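Local coordinates for protein carbohydrate kinase, FGGY (Novosphingobium aromaticivorans, PDB 3H6E) that probably acts as a carbohydrate kinase of the FGGY family, transferring phosphate to a sugar substrate, at residues Val208-Pro213 / Asp224-Ala229. Numbering follows the deposited sequence.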
ATOM      1  N   VAL A 208       8.267  20.104   8.001  1.00 35.25           N
ATOM      2  CA  VAL A 208       9.364  19.653   8.844  1.00 36.09           C
ATOM      3  C   VAL A 208      10.336  20.806   9.053  1.00 36.34           C
ATOM      4  O   VAL A 208      10.868  20.996  10.147  1.00 37.91           O
ATOM      5  CB  VAL A 208      10.106  18.454   8.226  1.00 34.74           C
ATOM      6  CG1 VAL A 208      11.227  17.993   9.148  1.00 34.56           C
ATOM      7  CG2 VAL A 208       9.139  17.321   7.959  1.00 31.53           C
ATOM      8  N   GLY A 209      10.557  21.580   7.997  1.00 36.12           N
ATOM      9  CA  GLY A 209      11.415  22.745   8.084  1.00 37.13           C
ATOM     10  C   GLY A 209      11.957  23.175   6.738  1.00 37.70           C
ATOM     11  O   GLY A 209      11.618  22.598   5.706  1.00 37.62           O
ATOM     12  N   ALA A 210      12.804  24.199   6.752  1.00 39.62           N
ATOM     13  CA  ALA A 210      13.430  24.689   5.534  1.00 39.09           C
ATOM     14  C   ALA A 210      14.571  23.771   5.115  1.00 38.83           C
ATOM     15  O   ALA A 210      15.138  23.053   5.934  1.00 36.75           O
ATOM     16  CB  ALA A 210      13.932  26.105   5.729  1.00 37.16           C
ATOM     17  N   LEU A 211      14.897  23.798   3.828  1.00 41.78           N
ATOM     18  CA  LEU A 211      15.985  22.992   3.294  1.00 41.99           C
ATOM     19  C   LEU A 211      17.296  23.368   3.979  1.00 42.47           C
ATOM     20  O   LEU A 211      17.588  24.552   4.163  1.00 43.50           O
ATOM     21  CB  LEU A 211      16.095  23.218   1.786  1.00 43.49           C
ATOM     22  CG  LEU A 211      16.710  22.113   0.930  1.00 45.28           C
ATOM     23  CD1 LEU A 211      15.893  20.835   1.050  1.00 41.66           C
ATOM     24  CD2 LEU A 211      16.809  22.558  -0.524  1.00 43.37           C
ATOM     25  N   LEU A 212      18.077  22.365   4.370  1.00 41.32           N
ATOM     26  CA  LEU A 212      19.391  22.608   4.961  1.00 41.41           C
ATOM     27  C   LEU A 212      20.247  23.469   4.044  1.00 42.38           C
ATOM     28  O   LEU A 212      20.316  23.219   2.844  1.00 44.40           O
ATOM     29  CB  LEU A 212      20.113  21.288   5.253  1.00 41.95           C
ATOM     30  CG  LEU A 212      20.336  20.935   6.724  1.00 38.68           C
ATOM     31  CD1 LEU A 212      19.196  21.455   7.576  1.00 39.80           C
ATOM     32  CD2 LEU A 212      20.516  19.436   6.905  1.00 37.69           C
ATOM     33  N   PRO A 213      20.904  24.493   4.610  1.00 44.04           N
ATOM     34  CA  PRO A 213      21.755  25.392   3.824  1.00 43.95           C
ATOM     35  C   PRO A 213      22.771  24.615   2.993  1.00 43.92           C
ATOM     36  O   PRO A 213      22.854  24.812   1.780  1.00 46.75           O
ATOM     37  CB  PRO A 213      22.464  26.225   4.895  1.00 41.99           C
ATOM     38  CG  PRO A 213      21.524  26.222   6.049  1.00 39.82           C
ATOM     39  CD  PRO A 213      20.862  24.871   6.034  1.00 41.40           C
ATOM     40  N   ASP A 224      14.756  28.651   1.074  1.00 43.44           N
ATOM     41  CA  ASP A 224      13.380  28.839   1.519  1.00 43.42           C
ATOM     42  C   ASP A 224      12.501  27.621   1.248  1.00 44.11           C
ATOM     43  O   ASP A 224      11.373  27.544   1.741  1.00 40.56           O
ATOM     44  CB  ASP A 224      12.771  30.075   0.853  1.00 43.02           C
ATOM     45  CG  ASP A 224      13.262  31.369   1.472  1.00 46.65           C
ATOM     46  OD1 ASP A 224      13.190  31.495   2.716  1.00 44.03           O
ATOM     47  OD2 ASP A 224      13.712  32.260   0.715  1.00 45.63           O
ATOM     48  N   VAL A 225      13.012  26.681   0.458  1.00 41.43           N
ATOM     49  CA  VAL A 225      12.270  25.466   0.150  1.00 41.97           C
ATOM     50  C   VAL A 225      11.816  24.804   1.442  1.00 42.51           C
ATOM     51  O   VAL A 225      12.597  24.670   2.387  1.00 42.15           O
ATOM     52  CB  VAL A 225      13.113  24.465  -0.665  1.00 42.60           C
ATOM     53  CG1 VAL A 225      12.361  23.150  -0.837  1.00 40.04           C
ATOM     54  CG2 VAL A 225      13.477  25.051  -2.015  1.00 43.50           C
ATOM     55  N   GLN A 226      10.550  24.400   1.481  1.00 39.48           N
ATOM     56  CA  GLN A 226       9.995  23.757   2.665  1.00 39.08           C
ATOM     57  C   GLN A 226       9.809  22.257   2.464  1.00 38.86           C
ATOM     58  O   GLN A 226       9.264  21.816   1.455  1.00 37.60           O
ATOM     59  CB  GLN A 226       8.668  24.408   3.063  1.00 38.14           C
ATOM     60  CG  GLN A 226       8.785  25.881   3.438  1.00 41.61           C
ATOM     61  CD  GLN A 226       9.688  26.116   4.641  1.00 42.00           C
ATOM     62  OE1 GLN A 226      10.234  27.205   4.818  1.00 43.41           O
ATOM     63  NE2 GLN A 226       9.852  25.093   5.470  1.00 40.94           N
ATOM     64  N   VAL A 227      10.272  21.474   3.432  1.00 39.29           N
ATOM     65  CA  VAL A 227      10.095  20.031   3.380  1.00 35.29           C
ATOM     66  C   VAL A 227       8.917  19.620   4.254  1.00 35.91           C
ATOM     67  O   VAL A 227       8.765  20.106   5.374  1.00 35.22           O
ATOM     68  CB  VAL A 227      11.352  19.292   3.845  1.00 34.79           C
ATOM     69  CG1 VAL A 227      11.183  17.800   3.636  1.00 35.91           C
ATOM     70  CG2 VAL A 227      12.575  19.807   3.100  1.00 36.54           C
ATOM     71  N   LEU A 228       8.077  18.731   3.732  1.00 36.28           N
ATOM     72  CA  LEU A 228       6.939  18.225   4.490  1.00 33.65           C
ATOM     73  C   LEU A 228       7.287  16.901   5.156  1.00 31.42           C
ATOM     74  O   LEU A 228       8.249  16.241   4.767  1.00 28.83           O
ATOM     75  CB  LEU A 228       5.720  18.060   3.583  1.00 31.80           C
ATOM     76  CG  LEU A 228       4.776  19.265   3.502  1.00 35.12           C
ATOM     77  CD1 LEU A 228       5.527  20.574   3.691  1.00 33.28           C
ATOM     78  CD2 LEU A 228       3.994  19.257   2.189  1.00 33.55           C
ATOM     79  N   ALA A 229       6.510  16.525   6.166  1.00 30.99           N
ATOM     80  CA  ALA A 229       6.729  15.262   6.862  1.00 28.31           C
ATOM     81  C   ALA A 229       6.740  14.109   5.868  1.00 27.05           C
ATOM     82  O   ALA A 229       7.646  13.278   5.874  1.00 27.43           O
ATOM     83  CB  ALA A 229       5.663  15.046   7.918  1.00 26.23           C
TER
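Two successive residues, Val208 and Gly209, share Val227 as their partner, the signature of a classic beta bulge, set where strand segments 208-210 and 226-228 run antiparallel at 166°, their axes 4.8 Å apart. Strand 207-210 is an outermost strand of the mixed sheet in the N-terminal, actin-like ATPase domain, and strand 226-232 separates it from strand 71-76. Both polar backbone atoms of Val227 are used. Its O accepts a bent bond from Val208 N at 2.7 Å. Its N donates almost linearly to Gly209 O (2.9 Å, 178°). The backbone of Gly209, with positive phi, would drive a side chain into the preceding carbonyl, which explains glycine at the bulge. Beyond it, Leu211 N bonds Val225 O at 2.9 Å. Leu211 and Val225 point the same way, side by side, CB to CB 4.1 Å; the Leu211 side chain also slants across that of Val227, CD1 against CG2 at 4.0 Å. Leu160 and Ile72 pack against this apolar cluster. With CG1 of Val208 anti to its backbone N (chi1 -179°), CG2 is the branch laid against Ala229 N, at 3.3 Å. Across from Ala210, Gln226 bends at its second torsion to fold its amide back over the neighbouring strand, leaving OE1 4.0 Å from Ala210 CB.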